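Local coordinates for protein catalase (Pseudomonas syringae, PDB 1M7S) that decomposes hydrogen peroxide into water and oxygen with a heme cofactor, protecting the cell from the toxic effects of the peroxide, at residues 194-199 with 326-331; 205-210 with 393-398; 220-225 with 427-432; 171-176 with 416-421. All blocks are in the same frame, centred on the assembly; numbering follows the deposited sequence.

Interaction 1. Residues 194-199 with 326-331. With HEM (protoporphyrin IX containing Fe), chain E.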
# COMPACT_ATOMS: atom_id res chain seq x y z
N HIS A 194 23.62 0.20 -23.52
CA HIS A 194 24.85 -0.18 -22.84
C HIS A 194 25.51 -1.39 -23.47
O HIS A 194 24.82 -2.22 -24.05
CB HIS A 194 24.49 -0.69 -21.42
CG HIS A 194 23.48 0.14 -20.72
ND1 HIS A 194 23.80 1.42 -20.32
CD2 HIS A 194 22.18 -0.08 -20.38
CE1 HIS A 194 22.72 1.96 -19.74
NE2 HIS A 194 21.76 1.07 -19.75
N ALA A 195 26.80 -1.54 -23.19
CA ALA A 195 27.47 -2.80 -23.45
C ALA A 195 27.06 -3.69 -22.25
O ALA A 195 26.99 -3.23 -21.10
CB ALA A 195 28.99 -2.63 -23.29
N TYR A 196 26.68 -4.94 -22.55
CA TYR A 196 26.37 -5.95 -21.58
C TYR A 196 27.61 -6.91 -21.60
O TYR A 196 28.36 -6.85 -22.56
CB TYR A 196 25.14 -6.79 -21.94
CG TYR A 196 23.88 -6.02 -21.54
CD1 TYR A 196 23.44 -4.98 -22.33
CD2 TYR A 196 23.19 -6.33 -20.38
CE1 TYR A 196 22.31 -4.24 -21.98
CE2 TYR A 196 22.03 -5.62 -20.03
CZ TYR A 196 21.63 -4.57 -20.83
OH TYR A 196 20.51 -3.81 -20.51
N LYS A 197 27.75 -7.64 -20.53
CA LYS A 197 28.91 -8.54 -20.45
C LYS A 197 28.38 -9.95 -20.67
O LYS A 197 27.57 -10.44 -19.87
CB LYS A 197 29.59 -8.33 -19.11
CG LYS A 197 30.66 -9.23 -18.60
CD LYS A 197 31.00 -9.14 -17.11
CE LYS A 197 31.30 -7.72 -16.62
NZ LYS A 197 32.02 -7.81 -15.30
N LEU A 198 28.84 -10.60 -21.72
CA LEU A 198 28.48 -11.98 -21.99
C LEU A 198 29.60 -12.89 -21.43
O LEU A 198 30.76 -12.57 -21.70
CB LEU A 198 28.26 -12.26 -23.48
CG LEU A 198 27.07 -11.49 -24.09
CD1 LEU A 198 26.72 -11.97 -25.50
CD2 LEU A 198 25.84 -11.60 -23.22
N VAL A 199 29.20 -13.94 -20.78
CA VAL A 199 30.19 -14.84 -20.17
C VAL A 199 29.98 -16.25 -20.72
O VAL A 199 28.86 -16.72 -20.93
CB VAL A 199 30.38 -14.64 -18.67
CG1 VAL A 199 29.41 -13.66 -18.00
CG2 VAL A 199 30.59 -15.90 -17.86
N GLN A 326 24.55 0.18 -14.13
CA GLN A 326 24.68 -0.24 -12.76
C GLN A 326 23.48 0.24 -11.93
O GLN A 326 22.89 -0.53 -11.16
CB GLN A 326 26.00 0.28 -12.17
CG GLN A 326 27.26 -0.37 -12.82
CD GLN A 326 27.51 -1.70 -12.11
OE1 GLN A 326 27.52 -1.75 -10.90
NE2 GLN A 326 27.71 -2.80 -12.85
N GLY A 327 23.12 1.52 -12.04
CA GLY A 327 21.92 2.01 -11.35
C GLY A 327 20.64 1.33 -11.78
O GLY A 327 19.72 1.11 -10.94
N ARG A 328 20.54 0.96 -13.05
CA ARG A 328 19.33 0.32 -13.60
C ARG A 328 19.18 -1.09 -13.05
O ARG A 328 18.05 -1.52 -12.82
CB ARG A 328 19.36 0.29 -15.12
CG ARG A 328 19.45 1.66 -15.78
CD ARG A 328 19.49 1.47 -17.32
NE ARG A 328 18.15 1.04 -17.74
CZ ARG A 328 17.99 0.33 -18.87
NH1 ARG A 328 19.08 0.02 -19.59
NH2 ARG A 328 16.79 -0.02 -19.26
N VAL A 329 20.31 -1.73 -12.69
CA VAL A 329 20.19 -3.07 -12.05
C VAL A 329 19.44 -3.00 -10.74
O VAL A 329 18.72 -3.92 -10.35
CB VAL A 329 21.60 -3.67 -11.90
CG1 VAL A 329 21.59 -4.97 -11.14
CG2 VAL A 329 22.09 -3.93 -13.34
N PHE A 330 19.47 -1.89 -10.04
CA PHE A 330 18.79 -1.68 -8.79
C PHE A 330 17.36 -1.15 -9.00
O PHE A 330 16.38 -1.60 -8.33
CB PHE A 330 19.58 -0.66 -7.91
CG PHE A 330 18.72 -0.28 -6.69
CD1 PHE A 330 18.55 -1.19 -5.67
CD2 PHE A 330 18.09 0.95 -6.61
CE1 PHE A 330 17.76 -0.88 -4.56
CE2 PHE A 330 17.28 1.26 -5.52
CZ PHE A 330 17.10 0.34 -4.51
N SER A 331 17.27 -0.10 -9.81
CA SER A 331 16.00 0.67 -9.83
C SER A 331 14.73 0.03 -10.33
O SER A 331 13.61 0.35 -9.85
CB SER A 331 16.31 1.95 -10.68
OG SER A 331 15.09 2.67 -10.72
CHA HEM E . 11.33 2.17 -17.35
CHB HEM E . 14.61 2.20 -20.91
CHC HEM E . 17.67 4.61 -18.05
CHD HEM E . 14.79 3.70 -14.24
C1A HEM E . 11.96 1.99 -18.56
C2A HEM E . 11.34 1.35 -19.74
C3A HEM E . 12.24 1.35 -20.72
C4A HEM E . 13.44 2.01 -20.20
CMA HEM E . 12.14 0.79 -22.14
CAA HEM E . 9.91 0.79 -19.71
CBA HEM E . 9.82 -0.77 -19.54
CGA HEM E . 8.34 -1.20 -19.73
O1A HEM E . 7.82 -1.62 -18.67
O2A HEM E . 7.95 -1.09 -20.91
C1B HEM E . 15.74 2.82 -20.44
C2B HEM E . 17.00 2.95 -21.17
C3B HEM E . 17.85 3.64 -20.37
C4B HEM E . 17.15 3.93 -19.15
CMB HEM E . 17.22 2.41 -22.58
CAB HEM E . 19.28 4.10 -20.60
CBB HEM E . 20.13 3.50 -21.42
C1C HEM E . 17.20 4.47 -16.77
C2C HEM E . 17.96 4.74 -15.57
C3C HEM E . 17.17 4.46 -14.52
C4C HEM E . 15.88 4.07 -15.04
CMC HEM E . 19.44 5.19 -15.51
CAC HEM E . 17.46 4.55 -13.00
CBC HEM E . 18.63 4.20 -12.44
C1D HEM E . 13.57 3.28 -14.79
C2D HEM E . 12.38 2.99 -14.01
C3D HEM E . 11.43 2.56 -14.85
C4D HEM E . 12.00 2.58 -16.18
CMD HEM E . 12.33 3.18 -12.48
CAD HEM E . 9.98 2.12 -14.52
CBD HEM E . 9.94 0.55 -14.41
CGD HEM E . 8.62 0.00 -13.89
O1D HEM E . 8.36 -1.21 -14.22
O2D HEM E . 7.85 0.67 -13.16
NA HEM E . 13.21 2.41 -18.91
NB HEM E . 15.86 3.41 -19.20
NC HEM E . 15.92 4.09 -16.42
ND HEM E . 13.31 2.96 -16.11
FE HEM E . 14.60 3.16 -17.64
O HOH W 1 19.45 -1.99 -21.84
O HOH W 2 14.26 5.44 -18.64
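R328 and H194 carry this contact, meeting edge to edge beside the heme. R328 NH1 donates to H194 NE2 at 2.9 Å with an N-H...N angle of 148°; the nitrogen lies almost in the imidazole plane, although ring and guanidinium are turned 38° against each other. The arginine chain bends at its third torsion (chi3 71°), which lays the guanidinium over the heme on the side of the iron ligand Y332 (assigned by similarity), with NH2 3.2 Å from HEM C1B. Y196 contributes less: its OH is bridged to NH1 by a water that accepts from both. R328 NH2 is held as well by Y332 OH and by V122 O, so several bonds fix the rotation of the group. H194 ND1 is tied in turn to D322, a second-shell carboxylate. An arginine hydrogen-bonded to the axial tyrosine is a hallmark of heme catalases. Around the pocket, strand 190-199 runs between strands 205-214 and 317-319 of the barrel sheet, while helix 323-339 passes along the heme and packs by Q326 and F330 against two neighbouring subunits.

Interaction 2. Residues 205-210 with 393-398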
# COMPACT_ATOMS: atom_id res chain seq x y z
N VAL A 205 35.04 -13.29 -20.60
CA VAL A 205 34.02 -12.24 -20.81
C VAL A 205 34.21 -11.49 -22.10
O VAL A 205 35.32 -11.26 -22.57
CB VAL A 205 34.29 -11.37 -19.54
CG1 VAL A 205 34.00 -9.92 -19.74
CG2 VAL A 205 33.50 -11.96 -18.36
N HIS A 206 33.14 -10.99 -22.72
CA HIS A 206 33.16 -10.14 -23.86
C HIS A 206 32.12 -9.01 -23.60
O HIS A 206 31.16 -9.31 -22.91
CB HIS A 206 32.80 -10.75 -25.20
CG HIS A 206 33.84 -11.69 -25.76
ND1 HIS A 206 33.99 -12.95 -25.20
CD2 HIS A 206 34.70 -11.57 -26.77
CE1 HIS A 206 34.95 -13.59 -25.86
NE2 HIS A 206 35.39 -12.79 -26.81
N TYR A 207 32.42 -7.81 -24.08
CA TYR A 207 31.44 -6.72 -23.93
C TYR A 207 30.64 -6.64 -25.22
O TYR A 207 31.20 -6.55 -26.33
CB TYR A 207 32.17 -5.40 -23.61
CG TYR A 207 32.72 -5.40 -22.20
CD1 TYR A 207 34.06 -5.71 -21.93
CD2 TYR A 207 31.90 -5.12 -21.12
CE1 TYR A 207 34.53 -5.72 -20.64
CE2 TYR A 207 32.37 -5.11 -19.82
CZ TYR A 207 33.70 -5.44 -19.57
OH TYR A 207 34.20 -5.46 -18.29
N VAL A 208 29.32 -6.61 -25.11
CA VAL A 208 28.51 -6.63 -26.33
C VAL A 208 27.41 -5.58 -26.32
O VAL A 208 26.74 -5.41 -25.30
CB VAL A 208 27.82 -8.03 -26.36
CG1 VAL A 208 26.90 -8.14 -27.54
CG2 VAL A 208 28.84 -9.18 -26.40
N LYS A 209 27.19 -4.95 -27.47
CA LYS A 209 26.05 -4.08 -27.65
C LYS A 209 25.00 -4.82 -28.50
O LYS A 209 25.33 -5.59 -29.40
CB LYS A 209 26.47 -2.80 -28.32
CG LYS A 209 27.08 -1.85 -27.28
CD LYS A 209 27.23 -0.50 -27.99
CE LYS A 209 27.79 0.48 -26.97
NZ LYS A 209 27.00 1.70 -26.87
N PHE A 210 23.72 -4.65 -28.19
CA PHE A 210 22.62 -5.29 -28.91
C PHE A 210 21.81 -4.28 -29.72
O PHE A 210 21.52 -3.17 -29.25
CB PHE A 210 21.62 -5.91 -27.91
CG PHE A 210 22.16 -7.05 -27.11
CD1 PHE A 210 22.22 -8.34 -27.67
CD2 PHE A 210 22.61 -6.89 -25.82
CE1 PHE A 210 22.73 -9.39 -26.95
CE2 PHE A 210 23.09 -7.94 -25.09
CZ PHE A 210 23.16 -9.22 -25.64
N SER A 393 31.01 -13.77 -12.97
CA SER A 393 32.38 -13.69 -13.47
C SER A 393 33.23 -12.83 -12.52
O SER A 393 32.66 -12.08 -11.74
CB SER A 393 32.43 -13.10 -14.88
OG SER A 393 31.95 -11.78 -14.79
N GLU A 394 34.56 -12.93 -12.60
CA GLU A 394 35.38 -12.14 -11.68
C GLU A 394 36.03 -10.99 -12.46
O GLU A 394 36.78 -11.28 -13.39
CB GLU A 394 36.46 -13.04 -11.05
CG GLU A 394 35.84 -14.05 -10.08
CD GLU A 394 36.87 -15.00 -9.52
OE1 GLU A 394 37.69 -15.49 -10.34
OE2 GLU A 394 36.84 -15.22 -8.28
N LEU A 395 35.75 -9.75 -12.07
CA LEU A 395 36.35 -8.62 -12.82
C LEU A 395 37.54 -8.08 -12.07
O LEU A 395 37.49 -7.85 -10.86
CB LEU A 395 35.24 -7.54 -12.82
CG LEU A 395 35.73 -6.21 -13.45
CD1 LEU A 395 35.61 -6.32 -14.98
CD2 LEU A 395 34.99 -5.04 -12.83
N PRO A 396 38.68 -7.83 -12.72
CA PRO A 396 39.88 -7.37 -12.07
C PRO A 396 39.68 -5.93 -11.58
O PRO A 396 38.97 -5.15 -12.23
CB PRO A 396 40.99 -7.38 -13.14
CG PRO A 396 40.39 -8.16 -14.25
CD PRO A 396 38.87 -8.14 -14.14
N LEU A 397 40.20 -5.59 -10.44
CA LEU A 397 40.07 -4.29 -9.85
C LEU A 397 41.40 -3.54 -9.74
O LEU A 397 42.45 -4.18 -9.67
CB LEU A 397 39.54 -4.43 -8.41
CG LEU A 397 38.11 -5.01 -8.37
CD1 LEU A 397 37.81 -5.43 -6.94
CD2 LEU A 397 37.11 -4.02 -8.92
N SER A 398 41.32 -2.22 -9.70
CA SER A 398 42.57 -1.46 -9.52
C SER A 398 42.21 -0.09 -8.97
O SER A 398 41.11 0.39 -9.29
CB SER A 398 43.35 -1.40 -10.81
OG SER A 398 42.67 -0.84 -11.91
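V205 and S393 meet through carbon: V205 CG2 rests against S393 CB at 3.8 Å, with the serine hydroxyl almost as near. The second touch is Y207 on L395, where the phenol oxygen OH comes within 3.7 Å of the methyl CD1. Here the two side chains stand at about a right angle, the tyrosine reaching out lengthwise from strand 205-214 and meeting the leucine with its hydroxyl end. CG of L395 is anti to the backbone N (chi1 175°), and its branch end comes nearer to the strand than its base.

One shell further out, the polar ends are taken by acidic residues. Y207 OH is hydrogen-bonded to E321, and S393 OG to E318, so each hydroxyl is fixed from outside the pair. K197 of the neighbouring strand 190-199 touches V205, Y207, S393 and L395. The loop belongs to the wrapping region of catalases, the long connection between helix 323-339 and the C-terminal helices, and lies against barrel strand 205-214 at a subunit interface: L395 N donates to T401 OG1 of the fourth subunit, and L395 also packs on P26 of the second.

What passes between 205-210 and 393-398 is thus van der Waals contact alone. The directional bonds that set its geometry are made to the flanking glutamates and to the fourth subunit, consistent with a wrapping loop positioned partly by the tetramer.

Interaction 3. Residues 220-225 with 427-432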
# COMPACT_ATOMS: atom_id res chain seq x y z
N ASN A 220 9.71 7.92 -39.92
CA ASN A 220 9.43 8.97 -38.96
C ASN A 220 8.50 10.03 -39.56
O ASN A 220 8.40 10.24 -40.78
CB ASN A 220 10.78 9.66 -38.63
CG ASN A 220 11.72 8.68 -37.96
OD1 ASN A 220 11.30 7.93 -37.08
ND2 ASN A 220 12.99 8.67 -38.33
N LEU A 221 7.86 10.77 -38.66
CA LEU A 221 7.00 11.88 -39.03
C LEU A 221 7.80 13.17 -38.91
O LEU A 221 8.61 13.26 -37.99
CB LEU A 221 5.81 11.98 -38.05
CG LEU A 221 4.93 10.75 -37.96
CD1 LEU A 221 3.91 10.89 -36.82
CD2 LEU A 221 4.18 10.47 -39.27
N ASP A 222 7.56 14.13 -39.79
CA ASP A 222 8.22 15.44 -39.61
C ASP A 222 7.22 16.28 -38.85
O ASP A 222 6.08 15.86 -38.57
CB ASP A 222 8.76 15.97 -40.93
CG ASP A 222 7.68 16.32 -41.92
OD1 ASP A 222 8.04 16.47 -43.11
OD2 ASP A 222 6.50 16.50 -41.56
N PRO A 223 7.60 17.45 -38.39
CA PRO A 223 6.79 18.29 -37.52
C PRO A 223 5.38 18.56 -38.02
O PRO A 223 4.41 18.45 -37.24
CB PRO A 223 7.62 19.55 -37.20
CG PRO A 223 9.02 19.01 -37.44
CD PRO A 223 8.96 17.98 -38.56
N LYS A 224 5.20 18.88 -39.29
CA LYS A 224 3.88 19.08 -39.88
C LYS A 224 3.05 17.82 -39.91
O LYS A 224 1.81 17.86 -39.68
CB LYS A 224 4.04 19.68 -41.31
CG LYS A 224 4.33 21.17 -41.17
CD LYS A 224 4.52 21.90 -42.50
CE LYS A 224 4.66 23.41 -42.27
NZ LYS A 224 4.31 24.17 -43.52
N GLU A 225 3.66 16.66 -40.14
CA GLU A 225 2.92 15.40 -40.13
C GLU A 225 2.51 15.04 -38.70
O GLU A 225 1.42 14.47 -38.55
CB GLU A 225 3.70 14.24 -40.73
CG GLU A 225 4.21 14.56 -42.14
CD GLU A 225 5.07 13.45 -42.69
OE1 GLU A 225 4.83 12.96 -43.82
OE2 GLU A 225 6.05 13.05 -42.03
N LYS A 427 18.13 18.03 -41.50
CA LYS A 427 18.85 19.08 -40.80
C LYS A 427 17.90 20.24 -40.47
O LYS A 427 17.93 20.77 -39.37
CB LYS A 427 20.04 19.60 -41.62
CG LYS A 427 21.30 18.72 -41.48
CD LYS A 427 22.44 19.48 -42.18
CE LYS A 427 23.70 18.65 -42.33
NZ LYS A 427 23.40 17.44 -43.17
N THR A 428 17.12 20.66 -41.46
CA THR A 428 16.17 21.78 -41.26
C THR A 428 15.14 21.52 -40.17
O THR A 428 14.84 22.43 -39.39
CB THR A 428 15.52 22.06 -42.63
OG1 THR A 428 16.63 22.53 -43.43
CG2 THR A 428 14.42 23.08 -42.54
N ASP A 429 14.58 20.35 -40.13
CA ASP A 429 13.61 19.94 -39.11
C ASP A 429 14.29 19.87 -37.75
O ASP A 429 13.74 20.44 -36.79
CB ASP A 429 12.93 18.62 -39.48
CG ASP A 429 12.01 18.79 -40.67
OD1 ASP A 429 11.61 19.95 -40.93
OD2 ASP A 429 11.67 17.78 -41.34
N LEU A 430 15.49 19.27 -37.67
CA LEU A 430 16.22 19.26 -36.39
C LEU A 430 16.41 20.65 -35.84
O LEU A 430 16.17 21.02 -34.69
CB LEU A 430 17.57 18.55 -36.54
CG LEU A 430 18.59 18.77 -35.40
CD1 LEU A 430 18.12 18.26 -34.05
CD2 LEU A 430 19.91 18.16 -35.80
N VAL A 431 17.00 21.55 -36.63
CA VAL A 431 17.31 22.92 -36.27
C VAL A 431 16.09 23.71 -35.85
O VAL A 431 16.13 24.40 -34.83
CB VAL A 431 18.02 23.44 -37.55
CG1 VAL A 431 17.54 24.77 -38.03
CG2 VAL A 431 19.52 23.34 -37.29
N GLN A 432 14.97 23.59 -36.57
CA GLN A 432 13.75 24.32 -36.20
C GLN A 432 13.15 23.78 -34.92
O GLN A 432 12.73 24.55 -34.07
CB GLN A 432 12.73 24.26 -37.34
CG GLN A 432 11.59 25.24 -37.20
CD GLN A 432 12.05 26.69 -37.32
OE1 GLN A 432 12.99 27.00 -38.04
NE2 GLN A 432 11.31 27.54 -36.62
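The backbones approach most closely at D222 and D429, whose CA atoms lie 7.0 Å apart, where the N-terminal end of helix 223-232 faces a turn of helix 424-438. D429 does most of the touching. Its CB bond points toward the other segment, and D429 OD2 comes to 3.5 Å from D222 CB, while the carboxyl carbon CG of D429 sits 3.8 Å from P223 CD. The proline ring, the first residue of its helix, thus lies obliquely against the carboxylate.

D222 is the N-cap of that helix. Its CG is placed between the backbone N and the carbonyl carbon (chi1 66°), which turns OD2 back to accept from E225 N at 3.2 Å, nearly in line with the C-O bond. E225 returns the favour: OE2 accepts from D222 N at 2.9 Å, using its anti lone pair, and the two reciprocal bonds make a capping box. D222 OD1 lies 4.2 Å from D429 OD2, two carboxylate oxygens that would be expected to repel.

K425, from the start of helix 424-438, makes salt bridges to both D222 OD1 and D429 OD2. N178 ND2 also donates to D429 OD2. The chemistry is therefore that of two acids sharing one lysine: the bridging ammonium probably offsets their mutual repulsion and helps keep both ionised, joining the start of helix 223-232 to the C-terminal helical region across a partly exposed surface.

Interaction 4. Residues 171-176 with 416-421. Unlike the reference sequence in segment 416-421: Y419 (reference Phe).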
# COMPACT_ATOMS: atom_id res chain seq x y z
N THR A 171 22.54 12.77 -27.70
CA THR A 171 21.16 12.29 -27.60
C THR A 171 20.12 13.39 -27.73
O THR A 171 19.02 13.15 -28.25
CB THR A 171 20.95 11.38 -26.39
OG1 THR A 171 22.03 10.40 -26.49
CG2 THR A 171 19.62 10.66 -26.42
N LEU A 172 20.37 14.64 -27.32
CA LEU A 172 19.45 15.73 -27.61
C LEU A 172 19.36 15.97 -29.11
O LEU A 172 18.31 16.35 -29.63
CB LEU A 172 19.95 17.05 -26.95
CG LEU A 172 19.77 16.98 -25.43
CD1 LEU A 172 20.56 18.14 -24.83
CD2 LEU A 172 18.27 17.03 -25.13
N THR A 173 20.41 15.69 -29.86
CA THR A 173 20.39 15.82 -31.34
C THR A 173 19.44 14.77 -31.88
O THR A 173 18.56 15.10 -32.70
CB THR A 173 21.82 15.60 -31.88
OG1 THR A 173 22.59 16.69 -31.39
CG2 THR A 173 21.95 15.57 -33.40
N LEU A 174 19.46 13.54 -31.36
CA LEU A 174 18.47 12.57 -31.82
C LEU A 174 17.03 12.98 -31.45
O LEU A 174 16.07 12.91 -32.21
CB LEU A 174 18.69 11.20 -31.09
CG LEU A 174 19.93 10.42 -31.53
CD1 LEU A 174 20.05 9.16 -30.64
CD2 LEU A 174 19.88 9.96 -32.99
N LEU A 175 16.87 13.43 -30.21
CA LEU A 175 15.56 13.82 -29.68
C LEU A 175 14.86 14.88 -30.53
O LEU A 175 13.66 14.74 -30.78
CB LEU A 175 15.66 14.32 -28.21
CG LEU A 175 14.30 14.81 -27.64
CD1 LEU A 175 13.33 13.64 -27.44
CD2 LEU A 175 14.54 15.52 -26.32
N TYR A 176 15.58 15.91 -30.96
CA TYR A 176 15.01 17.02 -31.70
C TYR A 176 15.01 16.76 -33.20
O TYR A 176 14.45 17.53 -33.96
CB TYR A 176 15.68 18.38 -31.35
CG TYR A 176 15.18 18.78 -29.97
CD1 TYR A 176 15.99 18.62 -28.85
CD2 TYR A 176 13.87 19.28 -29.84
CE1 TYR A 176 15.49 18.97 -27.60
CE2 TYR A 176 13.39 19.63 -28.58
CZ TYR A 176 14.20 19.46 -27.48
OH TYR A 176 13.74 19.76 -26.22
N GLY A 416 28.38 15.75 -33.68
CA GLY A 416 28.68 16.36 -34.99
C GLY A 416 28.58 15.33 -36.11
O GLY A 416 28.05 15.61 -37.22
N ASP A 417 29.12 14.14 -35.93
CA ASP A 417 29.01 13.04 -36.88
C ASP A 417 27.57 12.81 -37.27
O ASP A 417 27.19 12.76 -38.42
CB ASP A 417 29.65 11.75 -36.33
CG ASP A 417 31.15 11.89 -36.30
OD1 ASP A 417 31.70 12.76 -36.99
OD2 ASP A 417 31.83 11.14 -35.55
N LEU A 418 26.69 12.69 -36.25
CA LEU A 418 25.26 12.51 -36.46
C LEU A 418 24.61 13.63 -37.24
O LEU A 418 23.94 13.35 -38.28
CB LEU A 418 24.63 12.32 -35.07
CG LEU A 418 23.17 11.93 -34.99
CD1 LEU A 418 22.97 10.60 -35.71
CD2 LEU A 418 22.78 11.76 -33.51
N TYR A 419 24.87 14.88 -36.88
CA TYR A 419 24.37 16.06 -37.57
C TYR A 419 24.77 16.04 -39.04
O TYR A 419 23.92 16.16 -39.93
CB TYR A 419 24.96 17.38 -36.98
CG TYR A 419 24.41 18.62 -37.66
CD1 TYR A 419 23.16 19.12 -37.43
CD2 TYR A 419 25.19 19.27 -38.63
CE1 TYR A 419 22.64 20.22 -38.09
CE2 TYR A 419 24.71 20.37 -39.29
CZ TYR A 419 23.45 20.84 -39.03
OH TYR A 419 22.97 21.95 -39.72
N ARG A 420 26.04 15.78 -39.32
CA ARG A 420 26.55 15.74 -40.68
C ARG A 420 26.02 14.59 -41.52
O ARG A 420 26.06 14.69 -42.77
CB ARG A 420 28.09 15.69 -40.71
CG ARG A 420 28.69 17.04 -40.33
CD ARG A 420 30.21 16.99 -40.46
NE ARG A 420 30.81 16.41 -39.30
CZ ARG A 420 30.99 16.86 -38.08
NH1 ARG A 420 30.62 18.07 -37.67
NH2 ARG A 420 31.60 16.04 -37.24
N SER A 421 25.56 13.52 -40.90
CA SER A 421 24.97 12.40 -41.58
C SER A 421 23.52 12.67 -42.04
O SER A 421 22.94 11.93 -42.84
CB SER A 421 25.00 11.18 -40.64
OG SER A 421 23.94 11.20 -39.69
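L418 of helix 413-421, in the C-terminal helical region, presents its CD2 methyl to both T173 and L174 of helix 169-176 in the catalase core. The tight spot is with L174, where CD2 meets L418 CD2 at 3.5 Å, closer than carbon atoms usually pack; the two leucines cross at about a right angle. T173 lies beside them and slides past L418 in the opposite direction, its methyl CG2 3.9 Å from the same CD2. That methyl is available because CG2 is anti to the backbone N, leaving OG1 beside the N and away from the leucine. The hydroxyl is bonded instead to T169 O, one turn earlier in its own helix, and to Y460 OH.

The far side of helix 413-421 is looser and turned to solvent. There D417 and R420 form a salt bridge within the helix, R420 NH2 lying 3.3 Å from D417 OD1 and approaching from above the carboxylate plane. R420 NH1 pairs with D457. S421 OG donates to L418 O at 2.6 Å, on a lone pair in the carbonyl plane.

Between the helices, then, the adhesion is apolar, made by methyl groups of one leucine against a leucine and a threonine. T173 OG1, D417 and R420 find their partners within their own helix or in Y460 and D457, so burying this face costs no unmatched threonine hydroxyl.

Overall arrangement
Along the chain the first segments come in the order 171-176, 194-199, 205-210 and 220-225, and their partners in the order 326-331, 393-398, 416-421 and 427-432; interaction 4 therefore encloses 1 and 2, while 3 crosses the others. Interactions 1 and 2, centres 11 Å apart, share the barrel sheet: strands 190-199 and 205-214 are neighbours in it, bonded through Y196 O with V208 N. Interactions 3 and 4, centres 13 Å apart, belong to the helical part, where L430 packs on T173 and Y419. Centres of interactions 1 and 3 are 34 Å apart. Interactions 1 and 2 hold the barrel around the heme, while 3 and 4 join helices 169-176 and 223-232 to the C-terminal helices.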